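Rhodopsin (Todarodes pacificus, PDB 2Z73) detects light through bound 11-cis retinal, whose isomerisation to the all-trans form activates G-protein signalling to phospholipase C in squid vision. Local coordinates at residues His20-Glu25 / Glu290-Tyr295; Gly115-Phe120 / Trp162-Ala167; Asn135-Pro140 / Phe221-Ser226. One frame throughout, in Å; residues are numbered along the deposited sequence.

Contact 1: residues His20-Glu25 / Glu290-Tyr295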
loop_
_atom_site.group_PDB
_atom_site.type_symbol
_atom_site.label_atom_id
_atom_site.label_comp_id
_atom_site.label_asym_id
_atom_site.label_seq_id
_atom_site.Cartn_x
_atom_site.Cartn_y
_atom_site.Cartn_z
ATOM N N HIS A 20 12.217 -25.634 -5.645
ATOM C CA HIS A 20 11.152 -26.533 -6.061
ATOM C C HIS A 20 11.445 -27.021 -7.462
ATOM O O HIS A 20 11.861 -26.241 -8.319
ATOM C CB HIS A 20 9.804 -25.826 -6.064
ATOM C CG HIS A 20 8.647 -26.746 -6.280
ATOM N ND1 HIS A 20 8.407 -27.366 -7.486
ATOM C CD2 HIS A 20 7.679 -27.175 -5.435
ATOM C CE1 HIS A 20 7.341 -28.138 -7.373
ATOM N NE2 HIS A 20 6.880 -28.040 -6.139
ATOM N N PRO A 21 11.229 -28.323 -7.716
ATOM C CA PRO A 21 11.462 -28.959 -9.014
ATOM C C PRO A 21 10.911 -28.144 -10.177
ATOM O O PRO A 21 11.514 -28.079 -11.247
ATOM C CB PRO A 21 10.754 -30.294 -8.860
ATOM C CG PRO A 21 10.966 -30.604 -7.425
ATOM C CD PRO A 21 10.660 -29.291 -6.761
ATOM N N HIS A 22 9.762 -27.519 -9.959
ATOM C CA HIS A 22 9.137 -26.727 -11.000
ATOM C C HIS A 22 10.029 -25.661 -11.605
ATOM O O HIS A 22 10.029 -25.471 -12.821
ATOM C CB HIS A 22 7.870 -26.058 -10.494
ATOM C CG HIS A 22 7.314 -25.070 -11.463
ATOM N ND1 HIS A 22 7.041 -25.396 -12.773
ATOM C CD2 HIS A 22 7.033 -23.751 -11.337
ATOM C CE1 HIS A 22 6.616 -24.323 -13.414
ATOM N NE2 HIS A 22 6.602 -23.311 -12.565
ATOM N N TRP A 23 10.784 -24.954 -10.774
ATOM C CA TRP A 23 11.658 -23.898 -11.287
ATOM C C TRP A 23 12.943 -24.472 -11.870
ATOM O O TRP A 23 13.682 -23.793 -12.573
ATOM C CB TRP A 23 12.008 -22.900 -10.171
ATOM C CG TRP A 23 10.817 -22.248 -9.515
ATOM C CD1 TRP A 23 10.430 -22.382 -8.216
ATOM C CD2 TRP A 23 9.864 -21.367 -10.124
ATOM N NE1 TRP A 23 9.299 -21.645 -7.976
ATOM C CE2 TRP A 23 8.930 -21.012 -9.132
ATOM C CE3 TRP A 23 9.709 -20.846 -11.413
ATOM C CZ2 TRP A 23 7.853 -20.158 -9.385
ATOM C CZ3 TRP A 23 8.635 -19.998 -11.670
ATOM C CH2 TRP A 23 7.720 -19.661 -10.657
ATOM N N ARG A 24 13.190 -25.741 -11.586
ATOM C CA ARG A 24 14.398 -26.417 -12.037
ATOM C C ARG A 24 14.382 -26.911 -13.468
ATOM O O ARG A 24 15.433 -27.156 -14.047
ATOM C CB ARG A 24 14.680 -27.579 -11.087
ATOM C CG ARG A 24 14.968 -27.099 -9.683
ATOM C CD ARG A 24 14.494 -28.042 -8.609
ATOM N NE ARG A 24 15.170 -29.334 -8.628
ATOM C CZ ARG A 24 15.277 -30.129 -7.564
ATOM N NH1 ARG A 24 14.761 -29.763 -6.391
ATOM N NH2 ARG A 24 15.885 -31.307 -7.677
ATOM N N GLU A 25 13.204 -27.057 -14.053
ATOM C CA GLU A 25 13.138 -27.559 -15.412
ATOM C C GLU A 25 13.382 -26.494 -16.475
ATOM O O GLU A 25 13.529 -26.806 -17.655
ATOM C CB GLU A 25 11.781 -28.224 -15.651
ATOM C CG GLU A 25 10.678 -27.254 -15.958
ATOM C CD GLU A 25 9.328 -27.910 -15.927
ATOM O OE1 GLU A 25 8.439 -27.464 -16.682
ATOM O OE2 GLU A 25 9.150 -28.864 -15.144
ATOM N N GLU A 290 2.040 -25.328 -15.867
ATOM C CA GLU A 290 2.904 -25.147 -17.028
ATOM C C GLU A 290 2.852 -23.722 -17.534
ATOM O O GLU A 290 3.664 -23.320 -18.365
ATOM C CB GLU A 290 2.557 -26.127 -18.161
ATOM C CG GLU A 290 1.078 -26.292 -18.458
ATOM C CD GLU A 290 0.404 -27.287 -17.529
ATOM O OE1 GLU A 290 -0.819 -27.505 -17.670
ATOM O OE2 GLU A 290 1.098 -27.855 -16.665
ATOM N N TRP A 291 1.895 -22.956 -17.023
ATOM C CA TRP A 291 1.771 -21.556 -17.414
ATOM C C TRP A 291 2.763 -20.722 -16.611
ATOM O O TRP A 291 3.368 -19.779 -17.123
ATOM C CB TRP A 291 0.353 -21.045 -17.150
ATOM C CG TRP A 291 -0.674 -21.579 -18.098
ATOM C CD1 TRP A 291 -0.442 -22.238 -19.272
ATOM C CD2 TRP A 291 -2.094 -21.452 -17.984
ATOM N NE1 TRP A 291 -1.631 -22.524 -19.898
ATOM C CE2 TRP A 291 -2.662 -22.052 -19.130
ATOM C CE3 TRP A 291 -2.945 -20.885 -17.027
ATOM C CZ2 TRP A 291 -4.044 -22.103 -19.347
ATOM C CZ3 TRP A 291 -4.323 -20.934 -17.242
ATOM C CH2 TRP A 291 -4.856 -21.540 -18.396
ATOM N N VAL A 292 2.927 -21.089 -15.346
ATOM C CA VAL A 292 3.817 -20.374 -14.450
ATOM C C VAL A 292 5.279 -20.520 -14.825
ATOM O O VAL A 292 6.026 -21.237 -14.175
ATOM C CB VAL A 292 3.630 -20.839 -12.997
ATOM C CG1 VAL A 292 4.372 -19.912 -12.063
ATOM C CG2 VAL A 292 2.155 -20.874 -12.647
ATOM N N THR A 293 5.682 -19.832 -15.887
ATOM C CA THR A 293 7.066 -19.850 -16.343
ATOM C C THR A 293 7.875 -18.796 -15.585
ATOM O O THR A 293 7.309 -17.917 -14.915
ATOM C CB THR A 293 7.164 -19.499 -17.829
ATOM O OG1 THR A 293 6.535 -18.229 -18.050
ATOM C CG2 THR A 293 6.493 -20.558 -18.678
ATOM N N PRO A 294 9.214 -18.859 -15.697
ATOM C CA PRO A 294 10.113 -17.912 -15.030
ATOM C C PRO A 294 9.651 -16.457 -15.160
ATOM O O PRO A 294 9.627 -15.742 -14.169
ATOM C CB PRO A 294 11.443 -18.169 -15.720
ATOM C CG PRO A 294 11.392 -19.633 -15.954
ATOM C CD PRO A 294 9.989 -19.846 -16.472
ATOM N N TYR A 295 9.285 -16.034 -16.373
ATOM C CA TYR A 295 8.807 -14.668 -16.611
ATOM C C TYR A 295 7.356 -14.524 -16.160
ATOM O O TYR A 295 6.939 -13.457 -15.710
ATOM C CB TYR A 295 8.885 -14.295 -18.093
ATOM C CG TYR A 295 10.277 -14.250 -18.676
ATOM C CD1 TYR A 295 10.555 -14.869 -19.899
ATOM C CD2 TYR A 295 11.321 -13.603 -18.014
ATOM C CE1 TYR A 295 11.830 -14.853 -20.443
ATOM C CE2 TYR A 295 12.616 -13.579 -18.558
ATOM C CZ TYR A 295 12.854 -14.208 -19.771
ATOM O OH TYR A 295 14.118 -14.203 -20.320
#
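His22 and Trp23 reach across to Val292, one by a hydrogen bond and the other by apolar contact, and the short helical turn that carries them is capped at its start by His20. There ND1 of His20 accepts from the backbone N of His22 at 2.8 Å, nearly straight and close to the imidazole plane, a capping bond from the N-cap residue that closes the start of the turn.

The bond from CA to CB of His22 points toward the other segment and CG lies opposite the backbone N (chi1 171°); NE2 then donates to Val292 O at 2.7 Å. The carbonyl oxygen lies near the ring plane and the donor lies in the carbonyl plane, although the N-H...O angle of 142° leaves the bond bent. The acceptor belongs to the centre of an inverse gamma turn, in the extracellular loop that leads into transmembrane helix 7. The bond therefore ties the N-terminal extracellular region of this opsin to the entrance of its last membrane helix.

Trp23 brings its six-membered ring to the same valine, CH2 lying 3.6 Å from Val292 CG1, obliquely to the ring, while CZ3 comes within 4.2 Å of Pro294 CA. CD2 of His22 sits over one face of the indole, so the two rings pack together as they meet the loop. Tyr190 and Ile191 also touch Trp23, and Val280 and Ala284 of helix 246-286 adjoin Val292.

Contact 2: residues Gly115-Phe120 / Trp162-Ala167. With RET (retinal), chain D.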
loop_
_atom_site.group_PDB
_atom_site.type_symbol
_atom_site.label_atom_id
_atom_site.label_comp_id
_atom_site.label_asym_id
_atom_site.label_seq_id
_atom_site.Cartn_x
_atom_site.Cartn_y
_atom_site.Cartn_z
ATOM N N GLY A 115 7.897 -9.225 3.165
ATOM C CA GLY A 115 7.186 -8.812 1.973
ATOM C C GLY A 115 5.699 -8.997 2.179
ATOM O O GLY A 115 4.893 -8.118 1.856
ATOM N N GLY A 116 5.329 -10.139 2.746
ATOM C CA GLY A 116 3.925 -10.408 2.961
ATOM C C GLY A 116 3.307 -9.591 4.068
ATOM O O GLY A 116 2.203 -9.057 3.924
ATOM N N ILE A 117 4.031 -9.494 5.176
ATOM C CA ILE A 117 3.574 -8.768 6.349
ATOM C C ILE A 117 3.242 -7.321 6.042
ATOM O O ILE A 117 2.262 -6.799 6.551
ATOM C CB ILE A 117 4.637 -8.837 7.478
ATOM C CG1 ILE A 117 4.052 -8.330 8.795
ATOM C CG2 ILE A 117 5.834 -8.006 7.114
ATOM C CD1 ILE A 117 4.992 -8.501 9.977
ATOM N N PHE A 118 4.043 -6.671 5.202
ATOM C CA PHE A 118 3.775 -5.271 4.867
ATOM C C PHE A 118 2.886 -5.088 3.656
ATOM O O PHE A 118 2.379 -4.001 3.411
ATOM C CB PHE A 118 5.083 -4.494 4.704
ATOM C CG PHE A 118 5.795 -4.280 5.999
ATOM C CD1 PHE A 118 6.919 -5.033 6.330
ATOM C CD2 PHE A 118 5.280 -3.393 6.930
ATOM C CE1 PHE A 118 7.517 -4.908 7.575
ATOM C CE2 PHE A 118 5.867 -3.256 8.187
ATOM C CZ PHE A 118 6.993 -4.022 8.511
ATOM N N GLY A 119 2.707 -6.159 2.895
ATOM C CA GLY A 119 1.824 -6.101 1.748
ATOM C C GLY A 119 0.428 -6.175 2.341
ATOM O O GLY A 119 -0.486 -5.471 1.912
ATOM N N PHE A 120 0.270 -7.025 3.353
ATOM C CA PHE A 120 -1.025 -7.162 4.014
ATOM C C PHE A 120 -1.313 -5.895 4.807
ATOM O O PHE A 120 -2.462 -5.499 4.968
ATOM C CB PHE A 120 -1.034 -8.367 4.974
ATOM C CG PHE A 120 -0.975 -9.709 4.293
ATOM C CD1 PHE A 120 -0.281 -10.759 4.882
ATOM C CD2 PHE A 120 -1.622 -9.926 3.078
ATOM C CE1 PHE A 120 -0.222 -12.024 4.275
ATOM C CE2 PHE A 120 -1.576 -11.181 2.456
ATOM C CZ PHE A 120 -0.868 -12.240 3.062
ATOM N N TRP A 162 -3.079 -8.079 12.739
ATOM C CA TRP A 162 -3.652 -8.711 11.563
ATOM C C TRP A 162 -2.551 -9.090 10.568
ATOM O O TRP A 162 -2.380 -10.262 10.235
ATOM C CB TRP A 162 -4.649 -7.748 10.919
ATOM C CG TRP A 162 -5.398 -8.304 9.761
ATOM C CD1 TRP A 162 -5.078 -8.176 8.443
ATOM C CD2 TRP A 162 -6.609 -9.065 9.810
ATOM N NE1 TRP A 162 -6.020 -8.808 7.663
ATOM C CE2 TRP A 162 -6.970 -9.363 8.479
ATOM C CE3 TRP A 162 -7.426 -9.524 10.852
ATOM C CZ2 TRP A 162 -8.115 -10.102 8.161
ATOM C CZ3 TRP A 162 -8.565 -10.258 10.535
ATOM C CH2 TRP A 162 -8.898 -10.539 9.198
ATOM N N SER A 163 -1.794 -8.092 10.116
ATOM C CA SER A 163 -0.711 -8.297 9.152
ATOM C C SER A 163 0.278 -9.394 9.540
ATOM O O SER A 163 0.628 -10.240 8.724
ATOM C CB SER A 163 0.053 -7.000 8.943
ATOM O OG SER A 163 -0.808 -5.988 8.473
ATOM N N VAL A 164 0.742 -9.370 10.780
ATOM C CA VAL A 164 1.680 -10.384 11.205
ATOM C C VAL A 164 1.000 -11.745 11.182
ATOM O O VAL A 164 1.564 -12.721 10.679
ATOM C CB VAL A 164 2.201 -10.105 12.622
ATOM C CG1 VAL A 164 3.264 -11.132 13.002
ATOM C CG2 VAL A 164 2.756 -8.699 12.685
ATOM N N LEU A 165 -0.222 -11.795 11.709
ATOM C CA LEU A 165 -0.993 -13.029 11.775
ATOM C C LEU A 165 -1.126 -13.813 10.474
ATOM O O LEU A 165 -0.906 -15.026 10.441
ATOM C CB LEU A 165 -2.396 -12.740 12.309
ATOM C CG LEU A 165 -3.379 -13.911 12.243
ATOM C CD1 LEU A 165 -2.839 -15.101 13.035
ATOM C CD2 LEU A 165 -4.713 -13.461 12.785
ATOM N N TRP A 166 -1.492 -13.131 9.398
ATOM C CA TRP A 166 -1.677 -13.815 8.130
ATOM C C TRP A 166 -0.419 -14.005 7.305
ATOM O O TRP A 166 -0.465 -14.604 6.233
ATOM C CB TRP A 166 -2.750 -13.092 7.310
ATOM C CG TRP A 166 -4.050 -13.057 8.036
ATOM C CD1 TRP A 166 -4.787 -11.953 8.340
ATOM C CD2 TRP A 166 -4.726 -14.171 8.631
ATOM N NE1 TRP A 166 -5.879 -12.305 9.096
ATOM C CE2 TRP A 166 -5.866 -13.662 9.289
ATOM C CE3 TRP A 166 -4.478 -15.551 8.674
ATOM C CZ2 TRP A 166 -6.762 -14.486 9.987
ATOM C CZ3 TRP A 166 -5.370 -16.374 9.368
ATOM C CH2 TRP A 166 -6.498 -15.834 10.016
ATOM N N ALA A 167 0.708 -13.512 7.804
ATOM C CA ALA A 167 1.960 -13.657 7.080
ATOM C C ALA A 167 2.928 -14.568 7.813
ATOM O O ALA A 167 3.884 -15.071 7.219
ATOM C CB ALA A 167 2.600 -12.296 6.863
HETATM C C1 RET D . -1.626 -12.094 -2.217
HETATM C C2 RET D . -2.724 -11.326 -3.007
HETATM C C3 RET D . -2.435 -9.859 -3.277
HETATM C C4 RET D . -2.030 -9.089 -2.008
HETATM C C5 RET D . -0.967 -9.817 -1.185
HETATM C C6 RET D . -0.763 -11.171 -1.264
HETATM C C7 RET D . 0.309 -11.883 -0.451
HETATM C C8 RET D . 1.690 -11.779 -0.683
HETATM C C9 RET D . 2.853 -12.324 0.030
HETATM C C10 RET D . 4.020 -11.960 -0.516
HETATM C C11 RET D . 5.385 -12.211 -0.109
HETATM C C12 RET D . 6.536 -11.802 -0.726
HETATM C C13 RET D . 6.859 -11.106 -2.031
HETATM C C14 RET D . 8.149 -10.753 -2.316
HETATM C C15 RET D . 8.547 -10.093 -3.565
HETATM C C16 RET D . -2.282 -13.222 -1.421
HETATM C C17 RET D . -0.748 -12.799 -3.302
HETATM C C18 RET D . -0.222 -8.831 -0.323
HETATM C C19 RET D . 2.672 -13.169 1.276
HETATM C C20 RET D . 5.676 -10.836 -2.988
#
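Apolar contacts join Ile117 and Phe120 on one helix to Val164, Trp166 and Ala167 on the other. CG1 of Ile117 stands opposite its backbone N (chi1 -168°) and the chain continues extended, which carries CD1 to Val164 CG2 at 3.5 Å; the two side chains lie side by side and point the same way. Ala167 CB touches both Ile117 and Phe120, resting against Ile117 N, 3.6 Å away, and Ile117 CA, and meeting the Phe120 ring at its edge, 3.8 Å from CD1. On that ring CE1 also approaches Trp166 CB.

Contacts with backbone atoms show how closely the helices approach. Their axes come within 8.0 Å at 137°, nearer antiparallel than parallel, and Ser163, a major contributor to the interface, places its CB 3.3 Å from Ile117 O. No hydrogen bond joins the segments. The hydroxyl of Ser163 turns instead to Val159 O in its own helix, so this buried polar group is satisfied without a partner across the interface. Phe120 CE1 also lies 3.2 Å from Trp166 O, obliquely to the ring.

Retinal contacts the first helix. Phe120 CE2 lies 3.5 Å from retinal C7 while CD1 and CE1 meet helix 149-167, so one phenyl group touches both that helix and the chromophore. Gly116 CA is likewise 3.5 Å from retinal C19, and Gly115 and Gly119 pass close to the polyene and to methyl C18; these glycines let the backbone itself approach the ligand. A glycine-rich face of transmembrane helix 3, backed by transmembrane helix 4, thus forms one wall of the retinal pocket in this seven-helix opsin.

Contact 3: residues Asn135-Pro140 / Phe221-Ser226; sequences NVIGRP and FNIVMS
Gly138 and Ile223 have the nearest CA atoms of the two segments, 4.1 Å apart, and Ile137 and Ser226 extend the contact from there. Gly138 lies in the last turn of helix 104-138, which widens to pi type over 135-138. With no side chain in the way, its CA comes to 3.6 Å from Ile223 CG1, and the isoleucine packs directly on main chain. CG1 of Ile223 is placed for this by a chi1 of -73°, which sets it opposite the carbonyl carbon. The other branch, CG2, reaches Ile137 CG2 at 3.7 Å, so one side chain touches two consecutive residues through two different carbons.

Ile137 touches this segment through its CG2 methyl while the rest of its side chain leads away; on helix 246-286 it meets Glu256. Ile223 also rests on Arg133, earlier in helix 104-138.

Ser226 points its CB toward Gly138 O, 3.2 Å away. Its OG lies within hydrogen-bonding distance of Asn222 O and Ile223 O in its own segment, and also 3.3 Å from Gly138 O, an approach that is not a hydrogen bond. On the opposing segment, Arg139 NH1 donates to Asn135 OD1 at 2.8 Å, nearly along the C=O axis and close to the guanidinium plane, linking the residue just past the helix to its last turn.

No hydrogen bond or salt bridge is found between the two segments. At this cytoplasmic meeting of transmembrane helices 3 and 5 they are joined by van der Waals contact: methyl against methyl, methylene against glycine, and Ser226 against the Gly138 carbonyl.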
loop_
_atom_site.group_PDB
_atom_site.type_symbol
_atom_site.label_atom_id
_atom_site.label_comp_id
_atom_site.label_asym_id
_atom_site.label_seq_id
_atom_site.Cartn_x
_atom_site.Cartn_y
_atom_site.Cartn_z
ATOM N N ASN A 135 -16.527 7.872 7.974
ATOM C CA ASN A 135 -17.024 8.592 9.146
ATOM C C ASN A 135 -17.108 10.103 8.926
ATOM O O ASN A 135 -17.946 10.780 9.519
ATOM C CB ASN A 135 -16.147 8.321 10.368
ATOM C CG ASN A 135 -16.482 7.015 11.050
ATOM O OD1 ASN A 135 -17.644 6.746 11.356
ATOM N ND2 ASN A 135 -15.463 6.198 11.307
ATOM N N VAL A 136 -16.233 10.629 8.081
ATOM C CA VAL A 136 -16.234 12.056 7.823
ATOM C C VAL A 136 -17.047 12.427 6.585
ATOM O O VAL A 136 -17.664 13.489 6.548
ATOM C CB VAL A 136 -14.780 12.606 7.673
ATOM C CG1 VAL A 136 -14.043 11.862 6.578
ATOM C CG2 VAL A 136 -14.813 14.094 7.359
ATOM N N ILE A 137 -17.060 11.550 5.583
ATOM C CA ILE A 137 -17.793 11.804 4.346
ATOM C C ILE A 137 -18.926 10.821 4.078
ATOM O O ILE A 137 -19.938 11.193 3.507
ATOM C CB ILE A 137 -16.863 11.771 3.115
ATOM C CG1 ILE A 137 -15.836 12.899 3.196
ATOM C CG2 ILE A 137 -17.681 11.913 1.842
ATOM C CD1 ILE A 137 -16.451 14.286 3.132
ATOM N N GLY A 138 -18.748 9.568 4.475
ATOM C CA GLY A 138 -19.767 8.562 4.239
ATOM C C GLY A 138 -21.058 8.743 5.010
ATOM O O GLY A 138 -22.140 8.465 4.492
ATOM N N ARG A 139 -20.947 9.209 6.251
ATOM C CA ARG A 139 -22.110 9.429 7.111
ATOM C C ARG A 139 -22.706 10.819 6.875
ATOM O O ARG A 139 -22.116 11.642 6.176
ATOM C CB ARG A 139 -21.698 9.269 8.578
ATOM C CG ARG A 139 -20.834 8.041 8.815
ATOM C CD ARG A 139 -20.414 7.861 10.262
ATOM N NE ARG A 139 -21.498 7.357 11.092
ATOM C CZ ARG A 139 -21.313 6.663 12.211
ATOM N NH1 ARG A 139 -20.084 6.391 12.628
ATOM N NH2 ARG A 139 -22.356 6.246 12.919
ATOM N N PRO A 140 -23.894 11.098 7.440
ATOM C CA PRO A 140 -24.488 12.423 7.232
ATOM C C PRO A 140 -23.732 13.523 7.990
ATOM O O PRO A 140 -23.174 13.278 9.061
ATOM C CB PRO A 140 -25.921 12.236 7.723
ATOM C CG PRO A 140 -25.774 11.224 8.811
ATOM C CD PRO A 140 -24.799 10.231 8.216
ATOM N N PHE A 221 -18.267 2.382 -1.337
ATOM C CA PHE A 221 -19.577 2.235 -1.954
ATOM C C PHE A 221 -20.593 2.919 -1.048
ATOM O O PHE A 221 -21.663 3.333 -1.497
ATOM C CB PHE A 221 -19.951 0.765 -2.119
ATOM C CG PHE A 221 -21.266 0.559 -2.815
ATOM C CD1 PHE A 221 -21.424 0.929 -4.147
ATOM C CD2 PHE A 221 -22.354 0.015 -2.138
ATOM C CE1 PHE A 221 -22.642 0.759 -4.796
ATOM C CE2 PHE A 221 -23.576 -0.159 -2.778
ATOM C CZ PHE A 221 -23.721 0.213 -4.111
ATOM N N ASN A 222 -20.232 3.038 0.228
ATOM C CA ASN A 222 -21.088 3.656 1.237
ATOM C C ASN A 222 -20.957 5.173 1.186
ATOM O O ASN A 222 -21.817 5.900 1.675
ATOM C CB ASN A 222 -20.699 3.151 2.626
ATOM C CG ASN A 222 -21.842 3.216 3.614
ATOM O OD1 ASN A 222 -22.464 4.261 3.799
ATOM N ND2 ASN A 222 -22.121 2.091 4.262
ATOM N N ILE A 223 -19.866 5.644 0.602
ATOM C CA ILE A 223 -19.623 7.074 0.475
ATOM C C ILE A 223 -20.299 7.545 -0.804
ATOM O O ILE A 223 -20.699 8.702 -0.925
ATOM C CB ILE A 223 -18.096 7.367 0.433
ATOM C CG1 ILE A 223 -17.509 7.175 1.836
ATOM C CG2 ILE A 223 -17.825 8.773 -0.087
ATOM C CD1 ILE A 223 -16.002 7.335 1.911
ATOM N N VAL A 224 -20.433 6.628 -1.755
ATOM C CA VAL A 224 -21.071 6.925 -3.027
ATOM C C VAL A 224 -22.575 6.941 -2.814
ATOM O O VAL A 224 -23.268 7.848 -3.274
ATOM C CB VAL A 224 -20.734 5.857 -4.080
ATOM C CG1 VAL A 224 -21.479 6.149 -5.374
ATOM C CG2 VAL A 224 -19.232 5.820 -4.318
ATOM N N MET A 225 -23.072 5.924 -2.113
ATOM C CA MET A 225 -24.497 5.812 -1.817
ATOM C C MET A 225 -24.811 6.733 -0.648
ATOM O O MET A 225 -25.547 6.364 0.264
ATOM C CB MET A 225 -24.859 4.373 -1.435
ATOM C CG MET A 225 -24.626 3.324 -2.521
ATOM S SD MET A 225 -25.792 3.390 -3.898
ATOM C CE MET A 225 -24.736 4.020 -5.215
ATOM N N SER A 226 -24.233 7.928 -0.682
ATOM C CA SER A 226 -24.436 8.917 0.367
ATOM C C SER A 226 -24.093 10.294 -0.174
ATOM O O SER A 226 -24.224 11.297 0.525
ATOM C CB SER A 226 -23.553 8.602 1.577
ATOM O OG SER A 226 -22.183 8.571 1.217
#

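In the fold
All three contacts are largely buried, but at different depths along the helix bundle. Contact 2 is the innermost, about 12 Å from the centre of the chain to the contact's own centre, and it alone touches retinal. Contacts 1 and 3 lie on opposite sides of the chain's centre, their centres about 46 Å apart, at the extracellular and cytoplasmic ends. Contacts 2 and 3 share helix 104-138, which packs on helix 149-167 in the membrane and meets the end of helix 195-224 at the cytoplasmic side. Chemistry differs too: contact 1, between a short N-terminal helical turn and the loop leading into helix 294-306, has a cross-segment hydrogen bond; contact 2 packs side chains with its glycines turned to retinal; contact 3 sets an isoleucine on a glycine.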